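Local coordinates for DUF269-containing protein (Cyanothece sp. ATCC 51142, PDB 3NJ2), which is of unknown molecular function but, as a member of the DUF269 family, is associated with nitrogen fixation in this cyanobacterium, at residues B[98-103]-B[130-135]; B[110-115]-B[120-125]. All coordinates share one frame; numbering follows the deposited sequence.

Contact 1 (B[98-103]-B[130-135]); sequences ALIEKE and MVVSRS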
ATOM      1  N   ALA B  98       4.225  13.377   7.953  1.00 10.56           N
ATOM      2  CA  ALA B  98       4.191  14.870   8.061  1.00 11.10           C
ATOM      3  C   ALA B  98       5.469  15.476   8.622  1.00 12.30           C
ATOM      4  O   ALA B  98       5.837  16.554   8.216  1.00 13.96           O
ATOM      5  CB  ALA B  98       2.992  15.216   8.918  1.00 10.85           C
ATOM      6  N   LEU B  99       6.140  14.819   9.558  1.00 11.40           N
ATOM      7  CA  LEU B  99       7.394  15.273  10.117  1.00 10.79           C
ATOM      8  C   LEU B  99       8.526  15.142   9.077  1.00 11.84           C
ATOM      9  O   LEU B  99       9.378  16.025   8.973  1.00 12.41           O
ATOM     10  CB  LEU B  99       7.747  14.543  11.405  1.00 11.70           C
ATOM     11  CG  LEU B  99       6.865  14.941  12.584  1.00 13.80           C
ATOM     12  CD1 LEU B  99       6.844  13.739  13.603  1.00 18.71           C
ATOM     13  CD2 LEU B  99       7.241  16.311  13.090  1.00 19.86           C
ATOM     14  N   ILE B 100       8.545  14.042   8.314  1.00 11.87           N
ATOM     15  CA  ILE B 100       9.513  13.908   7.205  1.00 13.02           C
ATOM     16  C   ILE B 100       9.342  15.067   6.245  1.00 13.71           C
ATOM     17  O   ILE B 100      10.320  15.702   5.885  1.00 15.56           O
ATOM     18  CB  ILE B 100       9.354  12.521   6.542  1.00 11.59           C
ATOM     19  CG1 ILE B 100       9.754  11.487   7.547  1.00 12.86           C
ATOM     20  CG2 ILE B 100      10.295  12.467   5.294  1.00 15.43           C
ATOM     21  CD1 ILE B 100       9.355  10.049   7.025  1.00 11.85           C
ATOM     22  N   GLU B 101       8.104  15.376   5.864  1.00 12.65           N
ATOM     23  CA  GLU B 101       7.814  16.453   4.958  1.00 14.87           C
ATOM     24  C   GLU B 101       8.232  17.796   5.575  1.00 16.29           C
ATOM     25  O   GLU B 101       8.883  18.594   4.888  1.00 15.70           O
ATOM     26  CB  GLU B 101       6.298  16.394   4.653  1.00 18.31           C
ATOM     27  CG  GLU B 101       5.839  17.217   3.468  1.00 20.22           C
ATOM     28  CD  GLU B 101       4.400  16.826   3.004  1.00 25.37           C
ATOM     29  OE1 GLU B 101       3.967  15.608   2.850  1.00 20.81           O
ATOM     30  OE2 GLU B 101       3.655  17.817   2.741  1.00 32.84           O
ATOM     31  N   LYS B 102       7.931  18.052   6.857  1.00 15.07           N
ATOM     32  CA  LYS B 102       8.312  19.330   7.531  1.00 16.97           C
ATOM     33  C   LYS B 102       9.822  19.526   7.538  1.00 17.17           C
ATOM     34  O   LYS B 102      10.344  20.653   7.319  1.00 19.89           O
ATOM     35  CB  LYS B 102       7.818  19.332   8.988  1.00 17.40           C
ATOM     36  CG  LYS B 102       6.360  19.662   9.079  1.00 24.66           C
ATOM     37  CD  LYS B 102       6.014  20.003  10.475  1.00 29.12           C
ATOM     38  CE  LYS B 102       4.756  20.855  10.477  1.00 29.47           C
ATOM     39  NZ  LYS B 102       4.031  20.564  11.727  1.00 36.26           N
ATOM     40  N   GLU B 103      10.581  18.499   7.827  1.00 16.15           N
ATOM     41  CA  GLU B 103      12.017  18.671   8.050  1.00 15.00           C
ATOM     42  C   GLU B 103      12.809  18.596   6.761  1.00 17.47           C
ATOM     43  O   GLU B 103      13.927  19.100   6.702  1.00 21.59           O
ATOM     44  CB  GLU B 103      12.500  17.592   9.053  1.00 16.13           C
ATOM     45  CG  GLU B 103      11.931  17.691  10.489  1.00 15.19           C
ATOM     46  CD  GLU B 103      12.659  18.725  11.340  1.00 17.49           C
ATOM     47  OE1 GLU B 103      13.507  18.295  12.162  1.00 15.50           O
ATOM     48  OE2 GLU B 103      12.452  19.947  11.023  1.00 21.34           O
ATOM     49  N   MET B 130      11.208   5.145  -1.027  1.00 14.40           N
ATOM     50  CA  MET B 130      10.514   4.606   0.150  1.00 15.01           C
ATOM     51  C   MET B 130      11.137   5.036   1.440  1.00 13.64           C
ATOM     52  O   MET B 130      12.265   4.536   1.863  1.00 15.73           O
ATOM     53  CB  MET B 130      10.577   3.081   0.094  1.00 17.04           C
ATOM     54  CG  MET B 130      10.129   2.476  -1.116  1.00 16.70           C
ATOM     55  SD  MET B 130       8.416   2.775  -1.459  1.00 22.65           S
ATOM     56  CE  MET B 130       7.580   2.641   0.340  1.00 12.16           C
ATOM     57  N   VAL B 131      10.491   5.996   2.116  1.00 12.51           N
ATOM     58  CA  VAL B 131      11.022   6.496   3.400  1.00 11.20           C
ATOM     59  C   VAL B 131      10.560   5.722   4.633  1.00 12.16           C
ATOM     60  O   VAL B 131      11.253   5.819   5.665  1.00 15.31           O
ATOM     61  CB  VAL B 131      10.813   8.060   3.573  1.00  9.13           C
ATOM     62  CG1 VAL B 131      11.636   8.835   2.518  1.00 14.66           C
ATOM     63  CG2 VAL B 131       9.286   8.477   3.554  1.00 12.23           C
ATOM     64  N   VAL B 132       9.427   4.984   4.537  1.00 11.53           N
ATOM     65  CA  VAL B 132       9.067   4.003   5.608  1.00 13.20           C
ATOM     66  C   VAL B 132       8.567   2.837   4.822  1.00 12.47           C
ATOM     67  O   VAL B 132       7.787   3.017   3.894  1.00 12.49           O
ATOM     68  CB  VAL B 132       7.929   4.485   6.486  1.00 14.11           C
ATOM     69  CG1 VAL B 132       7.479   3.325   7.444  1.00 15.34           C
ATOM     70  CG2 VAL B 132       8.367   5.690   7.255  1.00 15.59           C
ATOM     71  N   SER B 133       9.037   1.620   5.154  1.00 14.06           N
ATOM     72  CA  SER B 133       8.471   0.418   4.481  1.00 15.37           C
ATOM     73  C   SER B 133       8.431  -0.678   5.537  1.00 18.70           C
ATOM     74  O   SER B 133       9.349  -1.560   5.583  1.00 21.69           O
ATOM     75  CB  SER B 133       9.177   0.007   3.188  1.00 18.54           C
ATOM     76  OG  SER B 133      10.573   0.106   3.373  1.00 19.11           O
ATOM     77  N   ARG B 134       7.363  -0.638   6.349  1.00 17.25           N
ATOM     78  CA  ARG B 134       7.223  -1.399   7.595  1.00 17.59           C
ATOM     79  C   ARG B 134       6.236  -2.569   7.470  1.00 15.76           C
ATOM     80  O   ARG B 134       5.067  -2.401   7.157  1.00 12.73           O
ATOM     81  CB  ARG B 134       6.769  -0.469   8.707  1.00 19.32           C
ATOM     82  CG  ARG B 134       6.830  -1.104  10.026  1.00 24.71           C
ATOM     83  CD  ARG B 134       7.078  -0.007  11.048  1.00 28.77           C
ATOM     84  NE  ARG B 134       7.055  -0.587  12.380  1.00 33.93           N
ATOM     85  CZ  ARG B 134       8.139  -0.956  13.057  1.00 29.43           C
ATOM     86  NH1 ARG B 134       9.366  -0.794  12.552  1.00 28.55           N
ATOM     87  NH2 ARG B 134       7.979  -1.454  14.279  1.00 36.41           N
ATOM     88  N   SER B 135       6.723  -3.779   7.760  1.00 16.27           N
ATOM     89  CA  SER B 135       5.843  -4.972   7.823  1.00 17.08           C
ATOM     90  C   SER B 135       5.007  -4.923   9.101  1.00 17.14           C
ATOM     91  O   SER B 135       5.589  -4.715  10.190  1.00 18.54           O
ATOM     92  CB  SER B 135       6.775  -6.167   7.885  1.00 18.37           C
ATOM     93  OG  SER B 135       6.034  -7.384   7.929  1.00 15.84           O
TER
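Ile-100 meets two successive residues of 130-135, Val-131 and Val-132, which turn to the same side because the chain makes a classic beta bulge here. Both valines lie opposite Val-124 of the neighbouring strand and share it through backbone hydrogen bonds. The closest CA atoms of the two segments, those of Ile-100 and Val-131, are 8.5 Å apart, and the isoleucine bridges that gap with its longer branch. CG1 stands anti to the carbonyl carbon (chi1 -66°) and the chain then runs on extended, carrying the terminal methyl out from the helix. There Ile-100 CD1 meets Val-131 CG2 tip to tip at 3.8 Å. The same methyl stays looser against the second valine, with Ile-100 CD1 4.5 Å from Val-132 CG2. No hydrogen bond crosses between the segments; all three touching side chains are buried and apolar, and only about 100 Å² is covered. The contact lies where the C-terminal part of helix 83-104 packs against the bulge in strand 129-136. Val-165 of helix 147-167 and Cys-108, in the link leading to strand 109-114, each touch both Ile-100 and Val-131, extending this small hydrophobic cluster between helices and sheet.

Contact 2 (B[110-115]-B[120-125]); sequences VVVDLN and GWALVW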
ATOM      1  N   VAL B 110       1.079   8.226   2.101  1.00 10.38           N
ATOM      2  CA  VAL B 110       1.010   7.101   3.024  1.00  9.90           C
ATOM      3  C   VAL B 110      -0.020   6.095   2.553  1.00 11.86           C
ATOM      4  O   VAL B 110      -1.198   6.474   2.175  1.00 12.14           O
ATOM      5  CB  VAL B 110       0.646   7.596   4.448  1.00 11.70           C
ATOM      6  CG1 VAL B 110       0.556   6.405   5.416  1.00 12.35           C
ATOM      7  CG2 VAL B 110       1.665   8.624   4.999  1.00 15.28           C
ATOM      8  N   VAL B 111       0.330   4.787   2.589  1.00 10.16           N
ATOM      9  CA  VAL B 111      -0.640   3.709   2.487  1.00  9.38           C
ATOM     10  C   VAL B 111      -0.425   2.686   3.588  1.00 10.83           C
ATOM     11  O   VAL B 111       0.708   2.294   3.892  1.00 12.03           O
ATOM     12  CB  VAL B 111      -0.434   3.025   1.089  1.00 10.47           C
ATOM     13  CG1 VAL B 111      -0.901   1.515   1.009  1.00 11.82           C
ATOM     14  CG2 VAL B 111      -1.041   3.881   0.051  1.00 11.11           C
ATOM     15  N   VAL B 112      -1.517   2.249   4.148  1.00  9.85           N
ATOM     16  CA  VAL B 112      -1.564   1.120   5.097  1.00 10.28           C
ATOM     17  C   VAL B 112      -2.426   0.008   4.471  1.00 12.88           C
ATOM     18  O   VAL B 112      -3.641   0.204   4.195  1.00 13.76           O
ATOM     19  CB  VAL B 112      -2.018   1.525   6.525  1.00 11.50           C
ATOM     20  CG1 VAL B 112      -2.231   0.287   7.401  1.00 14.62           C
ATOM     21  CG2 VAL B 112      -1.059   2.572   7.162  1.00 12.10           C
ATOM     22  N   ASP B 113      -1.788  -1.093   4.109  1.00 12.44           N
ATOM     23  CA  ASP B 113      -2.507  -2.150   3.460  1.00 12.13           C
ATOM     24  C   ASP B 113      -2.495  -3.377   4.402  1.00 12.71           C
ATOM     25  O   ASP B 113      -1.441  -3.870   4.800  1.00 13.02           O
ATOM     26  CB  ASP B 113      -1.815  -2.525   2.186  1.00 13.55           C
ATOM     27  CG  ASP B 113      -2.576  -3.587   1.368  1.00 14.48           C
ATOM     28  OD1 ASP B 113      -3.816  -3.461   1.164  1.00 19.24           O
ATOM     29  OD2 ASP B 113      -1.981  -4.513   0.889  1.00 18.59           O
ATOM     30  N   LEU B 114      -3.699  -3.788   4.805  1.00 13.40           N
ATOM     31  CA  LEU B 114      -3.857  -4.958   5.663  1.00 14.95           C
ATOM     32  C   LEU B 114      -4.822  -5.971   5.138  1.00 17.15           C
ATOM     33  O   LEU B 114      -5.887  -5.625   4.597  1.00 18.22           O
ATOM     34  CB  LEU B 114      -4.258  -4.513   7.112  1.00 13.67           C
ATOM     35  CG  LEU B 114      -3.212  -3.620   7.847  1.00 15.55           C
ATOM     36  CD1 LEU B 114      -3.733  -2.741   9.078  1.00 16.30           C
ATOM     37  CD2 LEU B 114      -1.997  -4.514   8.356  1.00 17.97           C
ATOM     38  N   ASN B 115      -4.503  -7.261   5.331  1.00 17.42           N
ATOM     39  CA  ASN B 115      -5.418  -8.333   4.962  1.00 18.39           C
ATOM     40  C   ASN B 115      -6.336  -8.677   6.142  1.00 17.57           C
ATOM     41  O   ASN B 115      -6.270  -8.119   7.211  1.00 17.19           O
ATOM     42  CB  ASN B 115      -4.685  -9.530   4.329  1.00 18.76           C
ATOM     43  CG  ASN B 115      -3.843 -10.309   5.350  1.00 16.37           C
ATOM     44  OD1 ASN B 115      -3.894 -10.049   6.545  1.00 13.93           O
ATOM     45  ND2 ASN B 115      -3.010 -11.232   4.860  1.00 19.40           N
ATOM     46  N   GLY B 120       0.314  -7.029   6.822  1.00 10.59           N
ATOM     47  CA  GLY B 120       0.487  -6.263   5.541  1.00 10.51           C
ATOM     48  C   GLY B 120       1.641  -5.303   5.728  1.00 10.43           C
ATOM     49  O   GLY B 120       2.721  -5.656   6.300  1.00 12.48           O
ATOM     50  N   TRP B 121       1.431  -4.082   5.232  1.00 10.49           N
ATOM     51  CA  TRP B 121       2.502  -3.102   5.127  1.00 10.71           C
ATOM     52  C   TRP B 121       2.041  -1.679   5.444  1.00  9.75           C
ATOM     53  O   TRP B 121       0.903  -1.343   5.097  1.00 11.23           O
ATOM     54  CB  TRP B 121       2.948  -3.045   3.695  1.00 13.05           C
ATOM     55  CG  TRP B 121       3.700  -4.244   3.246  1.00 11.28           C
ATOM     56  CD1 TRP B 121       3.209  -5.297   2.469  1.00 13.22           C
ATOM     57  CD2 TRP B 121       5.078  -4.545   3.516  1.00 13.02           C
ATOM     58  NE1 TRP B 121       4.192  -6.245   2.287  1.00 15.42           N
ATOM     59  CE2 TRP B 121       5.351  -5.792   2.846  1.00 15.35           C
ATOM     60  CE3 TRP B 121       6.111  -3.885   4.149  1.00 15.46           C
ATOM     61  CZ2 TRP B 121       6.620  -6.393   2.903  1.00 16.57           C
ATOM     62  CZ3 TRP B 121       7.365  -4.493   4.226  1.00 14.08           C
ATOM     63  CH2 TRP B 121       7.575  -5.766   3.613  1.00 14.16           C
ATOM     64  N   ALA B 122       2.931  -0.902   6.048  1.00  9.95           N
ATOM     65  CA  ALA B 122       2.791   0.542   6.122  1.00  9.08           C
ATOM     66  C   ALA B 122       3.888   1.111   5.235  1.00  9.27           C
ATOM     67  O   ALA B 122       5.068   0.853   5.474  1.00 10.35           O
ATOM     68  CB  ALA B 122       2.933   0.994   7.551  1.00 12.63           C
ATOM     69  N   LEU B 123       3.471   1.946   4.274  1.00 11.15           N
ATOM     70  CA  LEU B 123       4.386   2.471   3.274  1.00 11.23           C
ATOM     71  C   LEU B 123       4.316   4.000   3.294  1.00 11.76           C
ATOM     72  O   LEU B 123       3.233   4.557   3.229  1.00 12.57           O
ATOM     73  CB  LEU B 123       4.050   2.005   1.862  1.00 10.39           C
ATOM     74  CG  LEU B 123       3.980   0.462   1.893  1.00 11.07           C
ATOM     75  CD1 LEU B 123       3.498   0.028   0.518  1.00 17.53           C
ATOM     76  CD2 LEU B 123       5.370  -0.115   2.284  1.00 10.84           C
ATOM     77  N   VAL B 124       5.454   4.665   3.364  1.00 10.05           N
ATOM     78  CA  VAL B 124       5.503   6.150   3.168  1.00 10.85           C
ATOM     79  C   VAL B 124       6.488   6.397   2.080  1.00 10.21           C
ATOM     80  O   VAL B 124       7.623   5.919   2.159  1.00 12.36           O
ATOM     81  CB  VAL B 124       5.860   6.816   4.432  1.00 10.82           C
ATOM     82  CG1 VAL B 124       5.895   8.431   4.267  1.00  9.53           C
ATOM     83  CG2 VAL B 124       4.897   6.395   5.648  1.00 12.15           C
ATOM     84  N   TRP B 125       6.086   7.136   1.057  1.00 10.92           N
ATOM     85  CA  TRP B 125       7.033   7.432  -0.025  1.00 11.26           C
ATOM     86  C   TRP B 125       6.937   8.863  -0.462  1.00 12.24           C
ATOM     87  O   TRP B 125       5.885   9.452  -0.335  1.00 13.88           O
ATOM     88  CB  TRP B 125       6.908   6.535  -1.239  1.00 12.64           C
ATOM     89  CG  TRP B 125       5.751   6.721  -2.087  1.00 11.97           C
ATOM     90  CD1 TRP B 125       5.713   7.320  -3.344  1.00 14.04           C
ATOM     91  CD2 TRP B 125       4.373   6.390  -1.757  1.00 11.15           C
ATOM     92  NE1 TRP B 125       4.402   7.362  -3.808  1.00 13.63           N
ATOM     93  CE2 TRP B 125       3.582   6.752  -2.897  1.00 12.27           C
ATOM     94  CE3 TRP B 125       3.733   5.735  -0.676  1.00 12.40           C
ATOM     95  CZ2 TRP B 125       2.189   6.538  -2.955  1.00 13.89           C
ATOM     96  CZ3 TRP B 125       2.326   5.567  -0.729  1.00 15.78           C
ATOM     97  CH2 TRP B 125       1.577   5.973  -1.875  1.00 15.00           C
TER
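Strands 110-114 and 120-125 form an antiparallel beta hairpin, their axes 4.8 Å apart at closest approach and 172° between their directions. Two hydrogen-bonded pairs, Val-111 with Leu-123 and Asp-113 with Trp-121, alternate with the non-hydrogen-bonded pairs Val-110 with Val-124, Val-112 with Ala-122 and Leu-114 with Gly-120. Each hydrogen-bonded pair closes a two-bond ring; Leu-123 N to Val-111 O is the shortest of the four bonds at 2.8 Å. CA-H...O contacts fill in between, including Gly-120 CA to Asp-113 O at 3.2 Å. At that end Leu-114 CD2 reaches back to 3.7 Å from Gly-120 N. On the face carrying Val-110, Val-112, Ala-122 and Val-124, Val-110 and Val-124 lie side by side, pointing the same way, with Val-110 CG2 4.0 Å from Val-124 CG2. On the other face Trp-125, with CG set between its backbone N and carbonyl carbon (chi1 72°), swings its six-membered ring diagonally across to Val-111. Val-111 CG2 meets the edge of that ring in its plane, 3.8 Å from Trp-125 CZ3. The tryptophan face turns to the second subunit, where Trp-121 and Trp-125 pair edge-to-face with Trp-125 and Trp-121 of that chain. The valine-alanine face rests on helix 83-104, through Leu-90, Phe-93 and Ala-97, while strand 129-136 continues the sheet beyond 120-126.

Overall arrangement
Contact 2 is nested within the loop that contact 1 closes: the chain leaves helix 83-104, forms the hairpin, and returns along strand 129-136 to meet the same helix. The two centres lie about 12 Å apart and are joined through the sheet, with strand 120-126 in the middle. Probable hydrogen bonds stitch them together, Val-131 N to Val-124 O at 2.9 Å near the bulge and Arg-134 O to Ala-122 N at 2.8 Å further along. Helix 83-104, which packs on Val-131 and Val-132 in contact 1, also covers the valine-alanine face of contact 2. Both contacts also reach the second subunit, contact 1 through Met-130 and Ser-133, contact 2 through its tryptophans and through Val-111, Asp-113 and Leu-123.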